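Local coordinates for protein putative citrate lyase (Ralstonia eutropha, PDB 3QQW) that probably acts as a magnesium-dependent lyase of the citrate lyase family, perhaps cleaving (S)-citramalyl-CoA, on a TIM-barrel scaffold, at residues D57-A60 with E66-E69; M193-Q198 with A237-R242. All coordinates share one frame; numbering follows the deposited sequence.

How the interactions relate
From the N terminus, the chain leaves strand 49-54, passes through 57-60, and within a few residues enters helix 64-76; interaction 1 closes this short beta-to-alpha loop onto the first turns of the helix that follows it. Interaction 2 comes later, bridging 38 intervening residues: the loop 193-198, between helices 177-182 and 202-217, meets helix 233-247, with strand 221-224 lying in the excursion. The two contacts are therefore in series, neither enclosing nor crossing the other. The centres of interactions 1 and 2 are about 30 Å apart and their nearest atoms about 12 Å, so they do not touch. One is local to the second strand of the eight-stranded barrel, the other spans its seventh.

Interaction 1: D57-A60 with E66-E69; sequences DGAA and EHAE
His67 chi1 of -162° swings CG away from the backbone N, and with the ring plane roughly perpendicular to the plane through CA, CB and CG (chi2 -88°), the imidazole projects from helix 64-76 and lays one face against the Gly58-Ala59 peptide. Ala59 N sits 3.6 Å above the ring plane of His67, over its centre, while Gly58 C lies above the same face but displaced toward the rim. The closest approach, Gly58 C to His67 NE2, is 3.4 Å. Nearer the helix, the methyl of Ala59 extends the contact: its CB meets His67 CB at 3.8 Å. The CA separation agrees with this: Ala59 CA and His67 CA are the nearest across the contact, 5.5 Å apart. Gly58 and Ala59 belong to the loop that follows barrel strand 49-54, and His67 to the helix that loop leads into, so the contact folds one beta-alpha connection of the TIM barrel back on itself. The side chain of His67 also touches Cys55, and Asp57 makes a weak, long ion pair with Arg88, a predicted substrate-binding residue. NE2 of the imidazole has its polar partner elsewhere: it is hydrogen-bonded to Gly30 O. As the acceptor is a carbonyl, NE2 should carry the proton; that bond probably helps fix the ring's rotation, leaving van der Waals contact between imidazole face and peptide to join loop and helix.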
ATOM      1  N   ASP C  57      10.736  19.991  21.254  1.00 70.39           N
ATOM      2  CA  ASP C  57      12.194  19.852  21.340  1.00 72.90           C
ATOM      3  C   ASP C  57      12.807  21.037  22.094  1.00 78.54           C
ATOM      4  O   ASP C  57      13.771  20.834  22.845  1.00 80.76           O
ATOM      5  CB  ASP C  57      12.850  19.707  19.944  1.00 74.79           C
ATOM      6  CG  ASP C  57      12.642  18.383  19.209  1.00 89.12           C
ATOM      7  OD1 ASP C  57      12.108  17.428  19.829  1.00 90.41           O
ATOM      8  OD2 ASP C  57      13.032  18.297  18.018  1.00 95.75           O
ATOM      9  N   GLY C  58      12.242  22.237  21.900  1.00 73.10           N
ATOM     10  CA  GLY C  58      12.719  23.478  22.504  1.00 74.01           C
ATOM     11  C   GLY C  58      12.776  23.516  24.023  1.00 81.66           C
ATOM     12  O   GLY C  58      13.813  23.871  24.598  1.00 81.73           O
ATOM     13  N   ALA C  59      11.658  23.134  24.679  1.00 80.80           N
ATOM     14  CA  ALA C  59      11.476  23.163  26.138  1.00 82.85           C
ATOM     15  C   ALA C  59      12.399  22.201  26.897  1.00 90.48           C
ATOM     16  O   ALA C  59      12.522  21.023  26.530  1.00 89.76           O
ATOM     17  CB  ALA C  59      10.027  22.869  26.492  1.00 82.76           C
ATOM     18  N   ALA C  60      13.020  22.730  27.978  1.00 89.94           N
ATOM     19  CA  ALA C  60      13.934  22.026  28.882  1.00 92.48           C
ATOM     20  C   ALA C  60      13.165  21.175  29.916  1.00 97.27           C
ATOM     21  O   ALA C  60      11.948  21.327  30.045  1.00 96.27           O
ATOM     22  CB  ALA C  60      14.834  23.033  29.589  1.00 94.86           C
ATOM     23  N   GLU C  66       7.441  27.968  31.163  1.00 46.26           N
ATOM     24  CA  GLU C  66       8.306  29.087  30.830  1.00 46.13           C
ATOM     25  C   GLU C  66       8.555  29.190  29.301  1.00 49.05           C
ATOM     26  O   GLU C  66       8.497  30.293  28.740  1.00 49.55           O
ATOM     27  CB  GLU C  66       9.628  28.928  31.589  1.00 49.61           C
ATOM     28  CG  GLU C  66      10.611  30.080  31.436  1.00 63.88           C
ATOM     29  CD  GLU C  66      12.008  29.837  31.982  1.00 84.17           C
ATOM     30  OE1 GLU C  66      12.183  28.923  32.822  1.00 72.19           O
ATOM     31  OE2 GLU C  66      12.928  30.581  31.569  1.00 78.24           O
ATOM     32  N   HIS C  67       8.816  28.048  28.645  1.00 42.78           N
ATOM     33  CA  HIS C  67       9.078  27.970  27.217  1.00 39.67           C
ATOM     34  C   HIS C  67       7.837  28.267  26.408  1.00 43.99           C
ATOM     35  O   HIS C  67       7.938  29.011  25.420  1.00 44.50           O
ATOM     36  CB  HIS C  67       9.634  26.608  26.842  1.00 39.42           C
ATOM     37  CG  HIS C  67      10.303  26.622  25.511  1.00 41.34           C
ATOM     38  ND1 HIS C  67       9.590  26.398  24.332  1.00 41.55           N
ATOM     39  CD2 HIS C  67      11.603  26.826  25.205  1.00 42.52           C
ATOM     40  CE1 HIS C  67      10.477  26.494  23.360  1.00 39.85           C
ATOM     41  NE2 HIS C  67      11.705  26.720  23.839  1.00 41.16           N
ATOM     42  N   ALA C  68       6.662  27.711  26.817  1.00 40.34           N
ATOM     43  CA  ALA C  68       5.382  27.985  26.118  1.00 38.97           C
ATOM     44  C   ALA C  68       4.994  29.481  26.273  1.00 42.37           C
ATOM     45  O   ALA C  68       4.524  30.091  25.319  1.00 43.12           O
ATOM     46  CB  ALA C  68       4.273  27.075  26.634  1.00 39.66           C
ATOM     47  N   GLU C  69       5.277  30.080  27.435  1.00 38.48           N
ATOM     48  CA  GLU C  69       5.033  31.502  27.693  1.00 39.55           C
ATOM     49  C   GLU C  69       5.858  32.382  26.775  1.00 43.92           C
ATOM     50  O   GLU C  69       5.361  33.402  26.289  1.00 44.51           O
ATOM     51  CB  GLU C  69       5.335  31.849  29.160  1.00 42.37           C
ATOM     52  CG  GLU C  69       4.196  31.463  30.091  1.00 47.88           C
ATOM     53  CD  GLU C  69       4.490  31.511  31.572  1.00 54.69           C
ATOM     54  OE1 GLU C  69       5.646  31.811  31.945  1.00 63.40           O
ATOM     55  OE2 GLU C  69       3.564  31.228  32.365  1.00 53.62           O
TER

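Interaction 2: M193-Q198 with A237-R242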
HETATM    1  N   MSE C 193      17.681   6.365   6.849  1.00 63.34           N
HETATM    2  CA  MSE C 193      17.216   7.616   7.421  1.00 62.99           C
HETATM    3  C   MSE C 193      17.772   8.805   6.675  1.00 66.80           C
HETATM    4  O   MSE C 193      17.508   9.954   7.031  1.00 67.00           O
HETATM    5  CB  MSE C 193      17.572   7.679   8.893  1.00 66.91           C
HETATM    6  CG  MSE C 193      16.430   7.240   9.751  1.00 74.61           C
HETATM    7 SE   MSE C 193      16.566   8.092  11.409  0.75 85.61          SE
HETATM    8  CE  MSE C 193      16.646  10.068  10.758  1.00 81.13           C
ATOM      9  N   ARG C 194      18.538   8.532   5.626  1.00 63.38           N
ATOM     10  CA  ARG C 194      19.114   9.563   4.767  1.00 62.49           C
ATOM     11  C   ARG C 194      18.865   9.198   3.314  1.00 60.68           C
ATOM     12  O   ARG C 194      18.395   8.100   3.024  1.00 58.69           O
ATOM     13  CB  ARG C 194      20.618   9.781   5.059  1.00 65.37           C
ATOM     14  CG  ARG C 194      21.452   8.518   5.037  1.00 72.64           C
ATOM     15  CD  ARG C 194      22.877   8.743   5.478  1.00 81.08           C
ATOM     16  NE  ARG C 194      23.663   7.531   5.264  1.00 97.68           N
ATOM     17  CZ  ARG C 194      24.115   6.738   6.232  1.00114.33           C
ATOM     18  NH1 ARG C 194      23.882   7.034   7.510  1.00 97.23           N
ATOM     19  NH2 ARG C 194      24.812   5.647   5.933  1.00100.38           N
ATOM     20  N   SER C 195      19.122  10.139   2.411  1.00 55.58           N
ATOM     21  CA  SER C 195      18.942   9.924   0.980  1.00 54.81           C
ATOM     22  C   SER C 195      20.085   9.070   0.415  1.00 59.74           C
ATOM     23  O   SER C 195      21.217   9.190   0.895  1.00 60.53           O
ATOM     24  CB  SER C 195      18.852  11.259   0.254  1.00 55.41           C
ATOM     25  OG  SER C 195      17.685  11.938   0.678  1.00 51.73           O
ATOM     26  N   PRO C 196      19.817   8.157  -0.550  1.00 55.31           N
ATOM     27  CA  PRO C 196      18.536   7.879  -1.235  1.00 53.27           C
ATOM     28  C   PRO C 196      17.604   6.851  -0.529  1.00 55.58           C
ATOM     29  O   PRO C 196      16.473   6.649  -0.981  1.00 54.06           O
ATOM     30  CB  PRO C 196      19.009   7.342  -2.597  1.00 56.19           C
ATOM     31  CG  PRO C 196      20.288   6.632  -2.294  1.00 61.31           C
ATOM     32  CD  PRO C 196      20.908   7.324  -1.100  1.00 57.37           C
ATOM     33  N   GLY C 197      18.067   6.224   0.556  1.00 51.48           N
ATOM     34  CA  GLY C 197      17.313   5.210   1.299  1.00 50.33           C
ATOM     35  C   GLY C 197      15.945   5.617   1.815  1.00 53.96           C
ATOM     36  O   GLY C 197      15.010   4.808   1.809  1.00 55.92           O
ATOM     37  N   GLN C 198      15.803   6.865   2.260  1.00 46.46           N
ATOM     38  CA  GLN C 198      14.538   7.386   2.795  1.00 42.96           C
ATOM     39  C   GLN C 198      13.470   7.529   1.705  1.00 43.37           C
ATOM     40  O   GLN C 198      12.287   7.722   2.025  1.00 39.29           O
ATOM     41  CB  GLN C 198      14.758   8.718   3.510  1.00 43.50           C
ATOM     42  CG  GLN C 198      15.403   9.812   2.655  1.00 37.35           C
ATOM     43  CD  GLN C 198      14.861  11.163   3.064  1.00 50.11           C
ATOM     44  OE1 GLN C 198      13.758  11.299   3.625  1.00 39.33           O
ATOM     45  NE2 GLN C 198      15.630  12.189   2.820  1.00 40.08           N
ATOM     46  N   ALA C 237      17.920  20.752  -2.258  1.00 49.33           N
ATOM     47  CA  ALA C 237      17.063  20.845  -3.440  1.00 48.05           C
ATOM     48  C   ALA C 237      16.697  19.453  -3.964  1.00 52.42           C
ATOM     49  O   ALA C 237      15.528  19.212  -4.298  1.00 51.50           O
ATOM     50  CB  ALA C 237      17.747  21.641  -4.516  1.00 50.31           C
ATOM     51  N   SER C 238      17.680  18.530  -3.977  1.00 47.99           N
ATOM     52  CA  SER C 238      17.502  17.154  -4.433  1.00 47.53           C
ATOM     53  C   SER C 238      16.444  16.415  -3.589  1.00 48.57           C
ATOM     54  O   SER C 238      15.564  15.783  -4.165  1.00 48.97           O
ATOM     55  CB  SER C 238      18.830  16.401  -4.422  1.00 50.29           C
ATOM     56  OG  SER C 238      18.604  15.051  -4.801  1.00 57.69           O
ATOM     57  N   ASP C 239      16.511  16.529  -2.252  1.00 44.31           N
ATOM     58  CA  ASP C 239      15.533  15.930  -1.337  1.00 43.09           C
ATOM     59  C   ASP C 239      14.135  16.527  -1.549  1.00 45.99           C
ATOM     60  O   ASP C 239      13.165  15.776  -1.679  1.00 44.70           O
ATOM     61  CB  ASP C 239      15.967  16.112   0.128  1.00 44.57           C
ATOM     62  CG  ASP C 239      16.979  15.091   0.620  1.00 54.58           C
ATOM     63  OD1 ASP C 239      17.533  14.340  -0.222  1.00 56.36           O
ATOM     64  OD2 ASP C 239      17.222  15.041   1.842  1.00 61.51           O
ATOM     65  N   ALA C 240      14.048  17.870  -1.664  1.00 42.81           N
ATOM     66  CA  ALA C 240      12.790  18.579  -1.915  1.00 40.67           C
ATOM     67  C   ALA C 240      12.188  18.171  -3.254  1.00 48.10           C
ATOM     68  O   ALA C 240      10.986  17.915  -3.312  1.00 48.04           O
ATOM     69  CB  ALA C 240      13.009  20.077  -1.864  1.00 41.08           C
ATOM     70  N   CYS C 241      13.016  18.008  -4.299  1.00 48.87           N
ATOM     71  CA  CYS C 241      12.555  17.577  -5.632  1.00 50.89           C
ATOM     72  C   CYS C 241      12.065  16.114  -5.623  1.00 53.63           C
ATOM     73  O   CYS C 241      11.029  15.847  -6.224  1.00 53.96           O
ATOM     74  CB  CYS C 241      13.627  17.797  -6.692  1.00 54.50           C
ATOM     75  SG  CYS C 241      13.828  19.539  -7.179  1.00 60.80           S
ATOM     76  N   ARG C 242      12.764  15.182  -4.930  1.00 48.10           N
ATOM     77  CA  ARG C 242      12.330  13.778  -4.864  1.00 47.26           C
ATOM     78  C   ARG C 242      11.009  13.686  -4.140  1.00 49.42           C
ATOM     79  O   ARG C 242      10.098  13.005  -4.615  1.00 48.67           O
ATOM     80  CB  ARG C 242      13.369  12.868  -4.185  1.00 47.69           C
ATOM     81  CG  ARG C 242      14.628  12.648  -5.024  1.00 57.72           C
ATOM     82  CD  ARG C 242      15.378  11.390  -4.620  1.00 57.32           C
ATOM     83  NE  ARG C 242      14.656  10.161  -4.967  1.00 57.11           N
ATOM     84  CZ  ARG C 242      15.180   8.934  -4.901  1.00 67.11           C
ATOM     85  NH1 ARG C 242      16.428   8.756  -4.472  1.00 41.75           N
ATOM     86  NH2 ARG C 242      14.456   7.875  -5.248  1.00 42.12           N
TER
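The carboxylate of Asp239 is met from above its plane by the hydroxyl of Ser195, and the edge of the Arg242 guanidinium, near its plane, is met by CB of Pro196. Ser195 OG donates to Asp239 OD1 at 2.6 Å, lying 39° out of the carboxylate plane. The amide of Gln198 stands almost perpendicular to that carboxylate, their planes 82° apart, and its NE2 is 3.4 Å from Asp239 OD2. Gln198 NE2 donates to Ser195 OG over 3.0 Å, with an N-H to acceptor angle of 152°, so the serine hydroxyl accepts from the glutamine while giving its own proton to the aspartate. Gln198 reaches the hydroxyl because its chain bends at chi2; its OE1 is held by Asn225. In the TIM barrel, this chain of hydrogen bonds, from Gln198 through Ser195 to Asp239, joins the loop before helix 202-217 to helix 233-247, whose Asp239 also touches Met252 on the eighth strand. Asp239 is buried, and the hydrogen bond from the Ser195 hydroxyl would probably help stabilise its charge. One turn further along the helix, Arg242 NH1 comes within 3.5 Å of Pro196 CB. A cis peptide bond precedes that proline. The guanidinium itself is engaged by two carboxylates: NE pairs with Glu246 on its own helix and NH1 with Glu200, just past the loop segment, adding a charged link beside the proline contact.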